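Local coordinates for CalG4 (Micromonospora echinospora, PDB 3IA7), which adopts the two-domain GT-B fold, with one parallel beta sheet flanked by helices in each domain, and is modelled with calcium ions, at residues A[36-41]-A[92-97]; A[244-249]-A[273-278]. All blocks are in the same frame, centred on the assembly; numbering follows the deposited sequence.

Contact 1. Residues A[36-41]-A[92-97]; sequences TYVTTP and RAAEEA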
# COMPACT_ATOMS: atom_id res chain seq x y z
N THR A 36 -4.09 -9.55 -18.46
CA THR A 36 -3.81 -10.95 -18.28
C THR A 36 -2.38 -11.01 -17.74
O THR A 36 -1.54 -10.21 -18.16
CB THR A 36 -3.92 -11.69 -19.62
OG1 THR A 36 -5.28 -11.58 -20.13
CG2 THR A 36 -3.57 -13.18 -19.47
N TYR A 37 -2.10 -11.95 -16.85
CA TYR A 37 -0.85 -11.89 -16.13
C TYR A 37 -0.33 -13.33 -15.97
O TYR A 37 -1.03 -14.18 -15.38
CB TYR A 37 -1.07 -11.19 -14.76
CG TYR A 37 0.22 -10.74 -14.05
CD1 TYR A 37 0.46 -9.40 -13.79
CD2 TYR A 37 1.15 -11.67 -13.57
CE1 TYR A 37 1.60 -8.97 -13.13
CE2 TYR A 37 2.34 -11.25 -12.91
CZ TYR A 37 2.55 -9.89 -12.71
OH TYR A 37 3.66 -9.45 -12.02
N VAL A 38 0.88 -13.57 -16.50
CA VAL A 38 1.51 -14.89 -16.38
C VAL A 38 2.29 -15.01 -15.06
O VAL A 38 3.26 -14.24 -14.77
CB VAL A 38 2.44 -15.20 -17.60
CG1 VAL A 38 3.07 -16.63 -17.52
CG2 VAL A 38 1.68 -14.97 -18.97
N THR A 39 1.88 -15.99 -14.26
CA THR A 39 2.51 -16.22 -12.98
C THR A 39 2.32 -17.67 -12.50
O THR A 39 1.81 -18.50 -13.25
CB THR A 39 2.05 -15.20 -11.89
OG1 THR A 39 2.94 -15.28 -10.77
CG2 THR A 39 0.52 -15.47 -11.49
N THR A 40 2.78 -17.98 -11.29
CA THR A 40 2.64 -19.32 -10.76
C THR A 40 1.50 -19.36 -9.74
O THR A 40 1.01 -18.30 -9.34
CB THR A 40 3.94 -19.77 -10.06
OG1 THR A 40 4.25 -18.89 -8.95
CG2 THR A 40 5.10 -19.87 -11.04
N PRO A 41 1.08 -20.57 -9.33
CA PRO A 41 0.03 -20.59 -8.35
C PRO A 41 0.37 -19.78 -7.08
O PRO A 41 -0.52 -19.20 -6.46
CB PRO A 41 -0.11 -22.07 -8.06
CG PRO A 41 0.12 -22.70 -9.45
CD PRO A 41 1.37 -21.94 -9.84
N ARG A 92 6.10 -20.39 -23.45
CA ARG A 92 5.18 -21.45 -23.88
C ARG A 92 3.80 -21.27 -23.24
O ARG A 92 2.80 -21.53 -23.91
CB ARG A 92 5.71 -22.86 -23.54
CG ARG A 92 6.98 -23.25 -24.40
CD ARG A 92 7.51 -24.60 -24.02
NE ARG A 92 8.75 -24.88 -24.75
CZ ARG A 92 9.50 -25.96 -24.56
NH1 ARG A 92 9.17 -26.87 -23.64
NH2 ARG A 92 10.59 -26.10 -25.29
N ALA A 93 3.74 -20.93 -21.93
CA ALA A 93 2.43 -20.81 -21.24
C ALA A 93 1.59 -19.71 -21.87
O ALA A 93 0.40 -19.88 -22.03
CB ALA A 93 2.61 -20.47 -19.78
N ALA A 94 2.22 -18.57 -22.13
CA ALA A 94 1.53 -17.40 -22.70
C ALA A 94 1.03 -17.71 -24.12
O ALA A 94 -0.12 -17.41 -24.45
CB ALA A 94 2.45 -16.23 -22.76
N GLU A 95 1.87 -18.35 -24.93
CA GLU A 95 1.45 -18.73 -26.31
C GLU A 95 0.30 -19.74 -26.33
O GLU A 95 -0.67 -19.58 -27.07
CB GLU A 95 2.63 -19.24 -27.08
CG GLU A 95 3.66 -18.11 -27.35
CD GLU A 95 4.68 -18.50 -28.41
OE1 GLU A 95 4.36 -19.31 -29.28
OE2 GLU A 95 5.78 -17.95 -28.45
N GLU A 96 0.40 -20.75 -25.47
CA GLU A 96 -0.64 -21.77 -25.37
C GLU A 96 -1.96 -21.12 -24.93
O GLU A 96 -3.01 -21.37 -25.53
CB GLU A 96 -0.20 -22.89 -24.40
CG GLU A 96 -1.16 -24.10 -24.28
CD GLU A 96 -2.49 -23.73 -23.64
OE1 GLU A 96 -2.52 -23.13 -22.54
OE2 GLU A 96 -3.54 -24.04 -24.26
N ALA A 97 -1.91 -20.26 -23.91
CA ALA A 97 -3.10 -19.61 -23.36
C ALA A 97 -3.76 -18.58 -24.28
O ALA A 97 -4.99 -18.52 -24.33
CB ALA A 97 -2.82 -18.99 -22.01
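No flat group of either segment takes part where Val38 meets Ala93 and Ala94, so there is no ring face or edge to assign between them: methyls meet methyls. Val38 sends one branch to each alanine. Its CG2 approaches Ala94 CB at 4.1 Å. Its CG1 lies more loosely beside Ala93 CB, at 4.5 Å. The first torsion explains the split. CG1 stands anti to the backbone N (chi1 -177°), while CG2 sits beside that nitrogen and anti to the carbonyl carbon. The isopropyl group therefore spreads across two consecutive helix residues. CB of Val38 and CB of Ala93 both point across the gap, and Ala94 presents its methyl from the side.

The contact is small, with 83 Å² buried in all. The short alanine side chains are consistent with a close approach of the helix backbone: Val38 CA and Ala94 CA are 6.8 Å apart. The helix is regular here, as in the 3.0 Å bond from Ala97 N to Ala93 O. Cohesion between the two segments is apolar packing alone.

Side chains alternate along the strand. Val38 faces helix 75-98, whereas Tyr37 points to the other face of the sheet, where its OH bonds Ser21 of helix 15-30 and Asn11. Around Val38, Leu8 of strand 6-10 and Val55 of strand 53-56 extend the apolar patch, and Tyr57 touches both Val38 and Ala93. On the helix side, Ala94 also packs on Leu119 and Trp123 of helix 113-123, and Glu95 adds a salt bridge to Arg122 of that helix. The end of helix 75-98 thus lies on one face of the parallel sheet, over strand 34-39 and beside helix 113-123.

Contact 2. Residues A[244-249]-A[273-278]; sequences EHPEFF and PAVLGP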
# COMPACT_ATOMS: atom_id res chain seq x y z
N GLU A 244 16.63 -18.96 9.38
CA GLU A 244 16.46 -18.55 10.76
C GLU A 244 17.73 -17.79 11.19
O GLU A 244 18.80 -18.40 11.31
CB GLU A 244 16.26 -19.79 11.67
CG GLU A 244 15.15 -20.80 11.27
CD GLU A 244 15.65 -21.98 10.40
OE1 GLU A 244 16.59 -21.78 9.58
OE2 GLU A 244 15.11 -23.11 10.53
N HIS A 245 17.63 -16.48 11.39
CA HIS A 245 18.75 -15.71 11.98
C HIS A 245 18.38 -15.16 13.37
O HIS A 245 18.41 -13.94 13.57
CB HIS A 245 19.27 -14.61 11.03
CG HIS A 245 19.95 -15.14 9.80
ND1 HIS A 245 19.42 -14.99 8.54
CD2 HIS A 245 21.09 -15.85 9.65
CE1 HIS A 245 20.21 -15.59 7.66
NE2 HIS A 245 21.23 -16.12 8.31
N PRO A 246 18.03 -16.06 14.32
CA PRO A 246 17.58 -15.59 15.62
C PRO A 246 18.68 -14.86 16.40
O PRO A 246 18.39 -13.90 17.12
CB PRO A 246 17.17 -16.88 16.33
CG PRO A 246 17.95 -17.97 15.66
CD PRO A 246 18.05 -17.53 14.25
N GLU A 247 19.92 -15.31 16.24
CA GLU A 247 21.11 -14.74 16.90
C GLU A 247 21.26 -13.25 16.59
O GLU A 247 21.53 -12.44 17.48
CB GLU A 247 22.36 -15.51 16.47
CG GLU A 247 22.59 -15.56 14.93
CD GLU A 247 21.79 -16.67 14.19
OE1 GLU A 247 21.29 -17.63 14.84
OE2 GLU A 247 21.67 -16.57 12.94
N PHE A 248 21.06 -12.89 15.32
CA PHE A 248 21.17 -11.51 14.90
C PHE A 248 20.11 -10.66 15.64
O PHE A 248 20.43 -9.61 16.21
CB PHE A 248 21.02 -11.37 13.38
CG PHE A 248 21.00 -9.95 12.92
CD1 PHE A 248 22.18 -9.20 12.94
CD2 PHE A 248 19.81 -9.34 12.52
CE1 PHE A 248 22.18 -7.86 12.53
CE2 PHE A 248 19.78 -7.99 12.11
CZ PHE A 248 21.00 -7.25 12.13
N PHE A 249 18.85 -11.11 15.63
CA PHE A 249 17.79 -10.36 16.30
C PHE A 249 18.06 -10.25 17.83
O PHE A 249 17.87 -9.19 18.41
CB PHE A 249 16.41 -10.97 15.98
CG PHE A 249 16.02 -10.82 14.53
CD1 PHE A 249 15.81 -9.54 13.97
CD2 PHE A 249 15.86 -11.95 13.71
CE1 PHE A 249 15.45 -9.41 12.62
CE2 PHE A 249 15.51 -11.83 12.39
CZ PHE A 249 15.30 -10.56 11.84
N PRO A 273 8.64 -15.81 16.92
CA PRO A 273 9.27 -14.84 17.84
C PRO A 273 9.57 -15.41 19.24
O PRO A 273 10.42 -14.87 19.94
CB PRO A 273 8.27 -13.66 17.87
CG PRO A 273 6.96 -14.25 17.40
CD PRO A 273 7.32 -15.35 16.46
N ALA A 274 8.93 -16.51 19.62
CA ALA A 274 9.25 -17.16 20.89
C ALA A 274 10.69 -17.68 20.90
O ALA A 274 11.31 -17.77 21.96
CB ALA A 274 8.28 -18.31 21.18
N VAL A 275 11.21 -18.03 19.73
CA VAL A 275 12.59 -18.51 19.55
C VAL A 275 13.65 -17.53 20.10
O VAL A 275 14.66 -17.95 20.66
CB VAL A 275 12.85 -18.87 18.05
CG1 VAL A 275 14.02 -18.09 17.45
CG2 VAL A 275 12.98 -20.36 17.84
N LEU A 276 13.37 -16.23 19.94
CA LEU A 276 14.24 -15.15 20.39
C LEU A 276 14.42 -15.15 21.89
O LEU A 276 15.42 -14.64 22.38
CB LEU A 276 13.67 -13.78 19.94
CG LEU A 276 13.45 -13.66 18.44
CD1 LEU A 276 12.92 -12.24 18.05
CD2 LEU A 276 14.74 -13.95 17.70
N GLY A 277 13.47 -15.73 22.61
CA GLY A 277 13.49 -15.69 24.08
C GLY A 277 13.03 -14.34 24.62
O GLY A 277 12.58 -13.48 23.84
N PRO A 278 13.18 -14.14 25.95
CA PRO A 278 12.77 -12.90 26.64
C PRO A 278 13.46 -11.69 26.01
O PRO A 278 14.67 -11.72 25.80
CB PRO A 278 13.27 -13.13 28.09
CG PRO A 278 13.38 -14.60 28.23
CD PRO A 278 13.79 -15.11 26.87
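This is an apolar helix-to-loop contact in the C-terminal half of the chain: Pro246 and Phe249, in the first turn of helix 246-256, meet Val275 and Leu276 in the loop between strands 262-266 and 283-286. His245 is at the N-cap position, just before Pro246. The tightest approach is Pro246 CB to Val275 CG1, 3.6 Å, toward the exposed margin. Deeper in, one methyl of Leu276 does the rest. Its CD2 sits 3.8 Å from Phe249 CB and 4.0 Å from Pro246 CB. It also lies against the Pro246 carbonyl oxygen. The methyl thus bridges residues three apart on the helix.

Only the CB of Phe249 meets the loop. With CG anti to the carbonyl carbon (chi1 -67°), its ring turns away from Leu276 and into the domain. The loop folds back in a tight turn, with Leu276 N bonded to Pro273 O at 3.2 Å, and this turn offers Val275 and Leu276 side by side.

Phe249 and Leu276 both reach Met265 on strand 262-266, and Phe249 also touches Val236 on strand 233-237. The contact therefore rests over two adjacent strands of the parallel sheet.

Overall arrangement
The two contacts lie in different halves of the chain. Along the chain both segments of contact 1 precede those of contact 2. Their centres are about 40 Å apart and their nearest atoms about 22 Å, so they do not touch. They share no helix, strand or sheet. Contact 1 belongs to the seven-stranded parallel sheet, where it joins strand 34-39 to helix 75-98. Contact 2 lies against the six-stranded parallel sheet, in the other domain, where it joins the start of helix 246-256 to a loop leading to strand 283-286. Each is local packing within one Rossmann-like domain of the GT-B fold. Neither bridges the two domains or involves the other chain.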